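Long-range contacts in endo-alpha-mannosidase (PDB 4ACZ), which hydrolyses internal alpha-mannosidic linkages, probably in mannose-containing glycans, as a glycoside hydrolase of family 99: residues Pro188-Tyr193 with Gly222-Leu227; Ala201-Leu206 with Ala240-Phe245. One frame throughout, in Å; residues are numbered along the deposited sequence.

Contact 1: Pro188-Tyr193 with Gly222-Leu227; sequences PLFFIY and GLFIGL
Phe190 sits astride Leu223 and Ile225: its N donates to Leu223 O at 2.8 Å with an N-H...O angle of 171°, and its O accepts from Ile225 N. With Leu223 N to Pro188 O and Ile192 N to Ile225 O, this is the alternating ladder of parallel strands, whose axes run 18° apart. The last rung, Leu227 N to Ile192 O, is weak at 3.3 Å. The two accepting oxygens of the second strand are also met by CA-H groups: Leu223 O by Leu189 CA and Ile225 O by Phe191 CA.

On the face carrying Phe190 and Phe224, the two rings lie almost parallel (11°) yet so displaced that they scarcely overlap, with centroids 5.5 Å from each other. Both have CG anti to the carbonyl carbon, beside the backbone N, which sends them out side by side, and Phe190 CD1 comes 3.5 Å from Phe224 CE1. The other face is aliphatic at one end: Leu189 CD1 lies 3.8 Å from Leu223 CB and also meets Ile225 CG1. Farther along, Ile225 CG2 packs against Phe191 CD1 at 3.8 Å.

Helix 200-207 connects the two strands in a beta-alpha-beta unit of the eight-stranded TIM barrel. Strand 148-153 continues the sheet beyond 189-192, and strand 244-246 beyond 223-227. Phe190 and Phe224 face helix 161-175, while Phe191 meets Phe45 and Tyr246 edge-to-face.

Contact 2: Ala201-Leu206 with Ala240-Phe245; sequences AEWAKL and ACMDGF
Met242 sets its terminal methyl on the indole of Trp203: CE stands 3.5 Å from the centroid of the five-membered ring and 3° off its normal, a CH-pi contact made squarely over the face. Met242 SD is farther above the same ring, 5.1 Å from that centroid, so this Met-aromatic pair touches mainly through the methyl. The reach comes from a chain extended beyond CG. Nearer the helix backbone, Ala240 CB lies 3.7 Å from Trp203 CB. Ala204 CB and Cys241 SG, 4.5 Å apart, add a looser apolar touch, and no hydrogen bond crosses between the segments.

The two residues of the second segment that touch Trp203 lie either side of a sharp turn: Ala240 before it and Met242 after it. Cys241 has positive phi (66°) and closes helix 235-240 with a Schellman motif, after which Met242 leads into strand 244-246 of the TIM barrel. The contact thus joins one outer helix of the barrel, 200-207, to the connection from helix 235-240 to strand 244-246.

Farther out, Trp203 NE1 donates to Ser195 O, which holds the indole nitrogen, and Val164 of helix 161-175 and Ile198 also pack against this side chain. Replacing Trp203 by an alanine would probably leave the Met242 methyl without its aromatic platform and Ser195 O without this donor. Met242 in turn rests on Ile237, and its O accepts from Lys275 NZ.

Both contacts are buried, but contact 1 lies deeper, its centre about 12 Å from the centre of the chain against about 20 Å for contact 2. Contact 1 joins neighbouring strands through a backbone ladder and buries 566 Å²; contact 2 brings a helix to a turn mainly through apolar side chains, with no hydrogen bond across, and buries 209 Å². They alternate along the chain, helix 200-207 falling between the strands of contact 1. Strand 223-227 pairs with strand 244-246, where Gly226 N lies 3.0 Å from Gly244 O, probably a hydrogen bond. Asp243 OD2 probably accepts from Phe224 N at 2.8 Å and also forms a salt bridge with Arg216.

Contact 1: Pro188-Tyr193 with Gly222-Leu227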
ATOM      1  N   PRO B 188      13.930  -6.727  -8.063  1.00 16.80           N
ATOM      2  CA  PRO B 188      12.529  -6.607  -7.666  1.00 16.49           C
ATOM      3  C   PRO B 188      12.439  -6.215  -6.203  1.00 16.70           C
ATOM      4  O   PRO B 188      13.341  -6.520  -5.428  1.00 15.71           O
ATOM      5  CB  PRO B 188      11.979  -8.044  -7.803  1.00 17.06           C
ATOM      6  CG  PRO B 188      12.975  -8.803  -8.596  1.00 17.60           C
ATOM      7  CD  PRO B 188      14.305  -8.124  -8.388  1.00 16.69           C
ATOM      8  N   LEU B 189      11.353  -5.545  -5.836  1.00 17.20           N
ATOM      9  CA  LEU B 189      11.146  -5.066  -4.476  1.00 17.45           C
ATOM     10  C   LEU B 189       9.859  -5.657  -3.920  1.00 16.74           C
ATOM     11  O   LEU B 189       8.826  -5.562  -4.565  1.00 16.07           O
ATOM     12  CB  LEU B 189      11.049  -3.541  -4.502  1.00 19.28           C
ATOM     13  CG  LEU B 189      10.983  -2.775  -3.187  1.00 20.49           C
ATOM     14  CD1 LEU B 189      12.344  -2.310  -2.789  1.00 21.83           C
ATOM     15  CD2 LEU B 189      10.121  -1.549  -3.396  1.00 22.03           C
ATOM     16  N   PHE B 190       9.919  -6.278  -2.740  1.00 15.88           N
ATOM     17  CA  PHE B 190       8.712  -6.844  -2.126  1.00 15.76           C
ATOM     18  C   PHE B 190       8.464  -6.240  -0.763  1.00 15.27           C
ATOM     19  O   PHE B 190       9.359  -6.217   0.073  1.00 15.94           O
ATOM     20  CB  PHE B 190       8.812  -8.374  -1.977  1.00 15.58           C
ATOM     21  CG  PHE B 190       8.816  -9.125  -3.284  1.00 16.15           C
ATOM     22  CD1 PHE B 190      10.009  -9.364  -3.964  1.00 16.29           C
ATOM     23  CD2 PHE B 190       7.620  -9.606  -3.835  1.00 16.61           C
ATOM     24  CE1 PHE B 190      10.020 -10.058  -5.183  1.00 16.34           C
ATOM     25  CE2 PHE B 190       7.614 -10.304  -5.050  1.00 16.24           C
ATOM     26  CZ  PHE B 190       8.817 -10.544  -5.723  1.00 16.28           C
ATOM     27  N   PHE B 191       7.247  -5.753  -0.537  1.00 14.92           N
ATOM     28  CA  PHE B 191       6.802  -5.393   0.811  1.00 14.39           C
ATOM     29  C   PHE B 191       6.149  -6.592   1.465  1.00 14.15           C
ATOM     30  O   PHE B 191       5.444  -7.351   0.804  1.00 14.07           O
ATOM     31  CB  PHE B 191       5.831  -4.228   0.773  1.00 13.72           C
ATOM     32  CG  PHE B 191       6.439  -2.950   0.293  1.00 13.71           C
ATOM     33  CD1 PHE B 191       7.047  -2.076   1.193  1.00 13.43           C
ATOM     34  CD2 PHE B 191       6.416  -2.621  -1.068  1.00 13.82           C
ATOM     35  CE1 PHE B 191       7.615  -0.879   0.759  1.00 13.24           C
ATOM     36  CE2 PHE B 191       6.981  -1.409  -1.524  1.00 13.84           C
ATOM     37  CZ  PHE B 191       7.587  -0.546  -0.614  1.00 13.50           C
ATOM     38  N   ILE B 192       6.390  -6.774   2.758  1.00 14.33           N
ATOM     39  CA  ILE B 192       5.832  -7.925   3.458  1.00 14.60           C
ATOM     40  C   ILE B 192       5.098  -7.440   4.695  1.00 14.89           C
ATOM     41  O   ILE B 192       5.722  -7.114   5.724  1.00 14.16           O
ATOM     42  CB  ILE B 192       6.886  -8.992   3.853  1.00 14.96           C
ATOM     43  CG1 ILE B 192       7.659  -9.489   2.625  1.00 15.15           C
ATOM     44  CG2 ILE B 192       6.188 -10.187   4.569  1.00 14.56           C
ATOM     45  CD1 ILE B 192       8.990 -10.179   2.967  1.00 14.91           C
ATOM     46  N   TYR B 193       3.768  -7.419   4.578  1.00 14.41           N
ATOM     47  CA  TYR B 193       2.894  -6.862   5.593  1.00 15.06           C
ATOM     48  C   TYR B 193       2.804  -7.793   6.794  1.00 16.01           C
ATOM     49  O   TYR B 193       2.780  -9.025   6.633  1.00 15.69           O
ATOM     50  CB  TYR B 193       1.503  -6.572   5.005  1.00 14.79           C
ATOM     51  CG  TYR B 193       0.520  -6.004   6.010  1.00 15.31           C
ATOM     52  CD1 TYR B 193      -0.278  -6.853   6.783  1.00 15.46           C
ATOM     53  CD2 TYR B 193       0.391  -4.623   6.194  1.00 15.14           C
ATOM     54  CE1 TYR B 193      -1.195  -6.343   7.711  1.00 16.41           C
ATOM     55  CE2 TYR B 193      -0.531  -4.090   7.122  1.00 15.66           C
ATOM     56  CZ  TYR B 193      -1.313  -4.970   7.886  1.00 16.06           C
ATOM     57  OH  TYR B 193      -2.232  -4.504   8.812  1.00 17.03           O
ATOM     58  N   GLY B 222      15.918 -10.413  -4.473  1.00 18.13           N
ATOM     59  CA  GLY B 222      15.176  -9.168  -4.549  1.00 18.51           C
ATOM     60  C   GLY B 222      15.521  -8.325  -3.349  1.00 17.90           C
ATOM     61  O   GLY B 222      16.462  -8.648  -2.620  1.00 17.91           O
ATOM     62  N   LEU B 223      14.779  -7.233  -3.177  1.00 16.91           N
ATOM     63  CA  LEU B 223      14.866  -6.435  -1.980  1.00 16.96           C
ATOM     64  C   LEU B 223      13.591  -6.683  -1.200  1.00 17.08           C
ATOM     65  O   LEU B 223      12.482  -6.415  -1.678  1.00 17.74           O
ATOM     66  CB  LEU B 223      15.035  -4.951  -2.311  1.00 17.04           C
ATOM     67  CG  LEU B 223      16.364  -4.570  -2.992  1.00 17.97           C
ATOM     68  CD1 LEU B 223      16.222  -3.278  -3.797  1.00 16.59           C
ATOM     69  CD2 LEU B 223      17.535  -4.472  -1.989  1.00 17.61           C
ATOM     70  N   PHE B 224      13.746  -7.213   0.004  1.00 17.08           N
ATOM     71  CA  PHE B 224      12.603  -7.598   0.806  1.00 16.20           C
ATOM     72  C   PHE B 224      12.461  -6.694   1.996  1.00 16.14           C
ATOM     73  O   PHE B 224      13.374  -6.593   2.840  1.00 15.86           O
ATOM     74  CB  PHE B 224      12.742  -9.055   1.217  1.00 17.51           C
ATOM     75  CG  PHE B 224      12.911  -9.976   0.041  1.00 17.47           C
ATOM     76  CD1 PHE B 224      11.793 -10.426  -0.662  1.00 17.20           C
ATOM     77  CD2 PHE B 224      14.187 -10.350  -0.382  1.00 17.37           C
ATOM     78  CE1 PHE B 224      11.937 -11.251  -1.766  1.00 17.27           C
ATOM     79  CE2 PHE B 224      14.350 -11.180  -1.480  1.00 18.09           C
ATOM     80  CZ  PHE B 224      13.220 -11.634  -2.181  1.00 17.52           C
ATOM     81  N   ILE B 225      11.290  -6.058   2.050  1.00 14.97           N
ATOM     82  CA  ILE B 225      11.003  -4.972   2.963  1.00 14.71           C
ATOM     83  C   ILE B 225       9.940  -5.364   3.979  1.00 14.96           C
ATOM     84  O   ILE B 225       8.752  -5.488   3.638  1.00 14.83           O
ATOM     85  CB  ILE B 225      10.515  -3.704   2.187  1.00 14.14           C
ATOM     86  CG1 ILE B 225      11.398  -3.419   0.947  1.00 13.63           C
ATOM     87  CG2 ILE B 225      10.326  -2.525   3.141  1.00 13.58           C
ATOM     88  CD1 ILE B 225      12.909  -3.186   1.221  1.00 13.19           C
ATOM     89  N   GLY B 226      10.368  -5.505   5.236  1.00 14.99           N
ATOM     90  CA  GLY B 226       9.474  -5.941   6.308  1.00 16.03           C
ATOM     91  C   GLY B 226       8.766  -4.798   7.005  1.00 16.26           C
ATOM     92  O   GLY B 226       9.261  -3.679   7.020  1.00 16.29           O
ATOM     93  N   LEU B 227       7.604  -5.082   7.577  1.00 16.71           N
ATOM     94  CA  LEU B 227       6.853  -4.066   8.323  1.00 17.24           C
ATOM     95  C   LEU B 227       7.479  -3.915   9.704  1.00 18.19           C
ATOM     96  O   LEU B 227       7.634  -4.903  10.424  1.00 18.51           O
ATOM     97  CB  LEU B 227       5.370  -4.452   8.445  1.00 17.07           C
ATOM     98  CG  LEU B 227       4.481  -3.489   9.270  1.00 17.90           C
ATOM     99  CD1 LEU B 227       4.513  -2.077   8.707  1.00 17.55           C
ATOM    100  CD2 LEU B 227       3.042  -3.968   9.417  1.00 18.06           C
TER

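Contact 2: Ala201-Leu206 with Ala240-Phe245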
ATOM      1  N   ALA B 201      14.163 -15.763  12.841  1.00 21.33           N
ATOM      2  CA  ALA B 201      14.985 -16.934  12.568  1.00 21.64           C
ATOM      3  C   ALA B 201      14.370 -17.792  11.481  1.00 22.26           C
ATOM      4  O   ALA B 201      15.087 -18.533  10.799  1.00 23.07           O
ATOM      5  CB  ALA B 201      15.240 -17.766  13.855  1.00 21.09           C
ATOM      6  N   GLU B 202      13.050 -17.688  11.322  1.00 21.78           N
ATOM      7  CA  GLU B 202      12.341 -18.378  10.257  1.00 21.96           C
ATOM      8  C   GLU B 202      12.521 -17.659   8.927  1.00 20.32           C
ATOM      9  O   GLU B 202      12.791 -18.294   7.902  1.00 18.97           O
ATOM     10  CB  GLU B 202      10.853 -18.527  10.600  1.00 25.07           C
ATOM     11  CG  GLU B 202      10.555 -19.596  11.662  1.00 28.43           C
ATOM     12  CD  GLU B 202      11.085 -20.958  11.266  1.00 30.71           C
ATOM     13  OE1 GLU B 202      10.809 -21.410  10.137  1.00 34.10           O
ATOM     14  OE2 GLU B 202      11.795 -21.570  12.077  1.00 34.35           O
ATOM     15  N   TRP B 203      12.375 -16.334   8.949  1.00 19.08           N
ATOM     16  CA  TRP B 203      12.714 -15.506   7.789  1.00 18.72           C
ATOM     17  C   TRP B 203      14.148 -15.774   7.281  1.00 18.55           C
ATOM     18  O   TRP B 203      14.366 -15.823   6.082  1.00 18.82           O
ATOM     19  CB  TRP B 203      12.518 -14.017   8.102  1.00 17.90           C
ATOM     20  CG  TRP B 203      11.086 -13.552   8.121  1.00 17.02           C
ATOM     21  CD1 TRP B 203      10.446 -12.922   9.147  1.00 17.24           C
ATOM     22  CD2 TRP B 203      10.127 -13.659   7.060  1.00 17.55           C
ATOM     23  NE1 TRP B 203       9.147 -12.633   8.795  1.00 16.81           N
ATOM     24  CE2 TRP B 203       8.928 -13.068   7.516  1.00 17.19           C
ATOM     25  CE3 TRP B 203      10.167 -14.184   5.752  1.00 17.37           C
ATOM     26  CZ2 TRP B 203       7.776 -12.992   6.718  1.00 17.01           C
ATOM     27  CZ3 TRP B 203       9.005 -14.109   4.964  1.00 16.80           C
ATOM     28  CH2 TRP B 203       7.837 -13.527   5.454  1.00 16.61           C
ATOM     29  N   ALA B 204      15.095 -15.976   8.200  1.00 19.14           N
ATOM     30  CA  ALA B 204      16.504 -16.210   7.852  1.00 19.71           C
ATOM     31  C   ALA B 204      16.755 -17.475   7.024  1.00 20.12           C
ATOM     32  O   ALA B 204      17.747 -17.537   6.303  1.00 19.85           O
ATOM     33  CB  ALA B 204      17.406 -16.180   9.098  1.00 19.88           C
ATOM     34  N   LYS B 205      15.851 -18.462   7.084  1.00 20.17           N
ATOM     35  CA  LYS B 205      15.963 -19.624   6.186  1.00 21.11           C
ATOM     36  C   LYS B 205      15.774 -19.213   4.727  1.00 20.78           C
ATOM     37  O   LYS B 205      16.336 -19.829   3.823  1.00 21.34           O
ATOM     38  CB  LYS B 205      14.959 -20.716   6.553  1.00 23.12           C
ATOM     39  CG  LYS B 205      15.233 -21.357   7.911  1.00 25.69           C
ATOM     40  CD  LYS B 205      14.066 -22.192   8.386  1.00 27.03           C
ATOM     41  CE  LYS B 205      14.326 -22.706   9.806  1.00 29.19           C
ATOM     42  NZ  LYS B 205      13.513 -23.946  10.052  1.00 32.67           N
ATOM     43  N   LEU B 206      14.975 -18.167   4.525  1.00 19.40           N
ATOM     44  CA  LEU B 206      14.675 -17.606   3.213  1.00 18.89           C
ATOM     45  C   LEU B 206      15.647 -16.470   2.820  1.00 18.66           C
ATOM     46  O   LEU B 206      16.036 -16.362   1.658  1.00 18.96           O
ATOM     47  CB  LEU B 206      13.215 -17.090   3.193  1.00 18.05           C
ATOM     48  CG  LEU B 206      12.615 -16.595   1.873  1.00 17.86           C
ATOM     49  CD1 LEU B 206      12.607 -17.718   0.838  1.00 17.40           C
ATOM     50  CD2 LEU B 206      11.190 -16.066   2.073  1.00 17.59           C
ATOM     51  N   ALA B 240      16.297 -11.096  10.588  1.00 20.97           N
ATOM     52  CA  ALA B 240      15.496 -11.685   9.505  1.00 20.22           C
ATOM     53  C   ALA B 240      16.245 -11.687   8.174  1.00 19.21           C
ATOM     54  O   ALA B 240      15.875 -12.411   7.238  1.00 18.92           O
ATOM     55  CB  ALA B 240      14.133 -10.960   9.368  1.00 20.13           C
ATOM     56  N   CYS B 241      17.300 -10.882   8.105  1.00 19.08           N
ATOM     57  CA  CYS B 241      18.095 -10.723   6.887  1.00 19.91           C
ATOM     58  C   CYS B 241      17.287 -10.053   5.776  1.00 19.29           C
ATOM     59  O   CYS B 241      17.529 -10.295   4.595  1.00 19.48           O
ATOM     60  CB  CYS B 241      18.674 -12.068   6.411  1.00 21.08           C
ATOM     61  SG  CYS B 241      19.893 -12.808   7.555  1.00 23.68           S
ATOM     62  N   MET B 242      16.330  -9.212   6.159  1.00 18.66           N
ATOM     63  CA  MET B 242      15.615  -8.399   5.170  1.00 18.47           C
ATOM     64  C   MET B 242      16.455  -7.188   4.787  1.00 17.73           C
ATOM     65  O   MET B 242      17.420  -6.854   5.473  1.00 18.56           O
ATOM     66  CB  MET B 242      14.251  -7.959   5.698  1.00 18.77           C
ATOM     67  CG  MET B 242      13.260  -9.084   5.851  1.00 19.83           C
ATOM     68  SD  MET B 242      11.949  -8.634   7.005  1.00 23.00           S
ATOM     69  CE  MET B 242      10.860 -10.041   6.724  1.00 20.75           C
ATOM     70  N   ASP B 243      16.058  -6.534   3.696  1.00 16.22           N
ATOM     71  CA  ASP B 243      16.840  -5.501   3.048  1.00 16.26           C
ATOM     72  C   ASP B 243      16.421  -4.116   3.504  1.00 15.73           C
ATOM     73  O   ASP B 243      17.143  -3.136   3.302  1.00 15.33           O
ATOM     74  CB  ASP B 243      16.672  -5.606   1.542  1.00 16.11           C
ATOM     75  CG  ASP B 243      17.170  -6.931   1.007  1.00 16.84           C
ATOM     76  OD1 ASP B 243      18.391  -7.064   0.857  1.00 17.21           O
ATOM     77  OD2 ASP B 243      16.347  -7.838   0.753  1.00 16.59           O
ATOM     78  N   GLY B 244      15.240  -4.039   4.096  1.00 14.83           N
ATOM     79  CA  GLY B 244      14.713  -2.765   4.553  1.00 15.09           C
ATOM     80  C   GLY B 244      13.445  -2.881   5.353  1.00 14.63           C
ATOM     81  O   GLY B 244      12.979  -3.988   5.632  1.00 14.49           O
ATOM     82  N   PHE B 245      12.881  -1.735   5.704  1.00 13.81           N
ATOM     83  CA  PHE B 245      11.664  -1.698   6.501  1.00 13.97           C
ATOM     84  C   PHE B 245      10.764  -0.558   6.050  1.00 13.08           C
ATOM     85  O   PHE B 245      11.242   0.444   5.511  1.00 13.27           O
ATOM     86  CB  PHE B 245      11.975  -1.614   8.011  1.00 13.75           C
ATOM     87  CG  PHE B 245      12.921  -0.482   8.386  1.00 14.28           C
ATOM     88  CD1 PHE B 245      14.305  -0.617   8.236  1.00 14.35           C
ATOM     89  CD2 PHE B 245      12.422   0.706   8.901  1.00 14.82           C
ATOM     90  CE1 PHE B 245      15.165   0.423   8.584  1.00 14.83           C
ATOM     91  CE2 PHE B 245      13.285   1.760   9.259  1.00 14.93           C
ATOM     92  CZ  PHE B 245      14.654   1.616   9.101  1.00 14.31           C
TER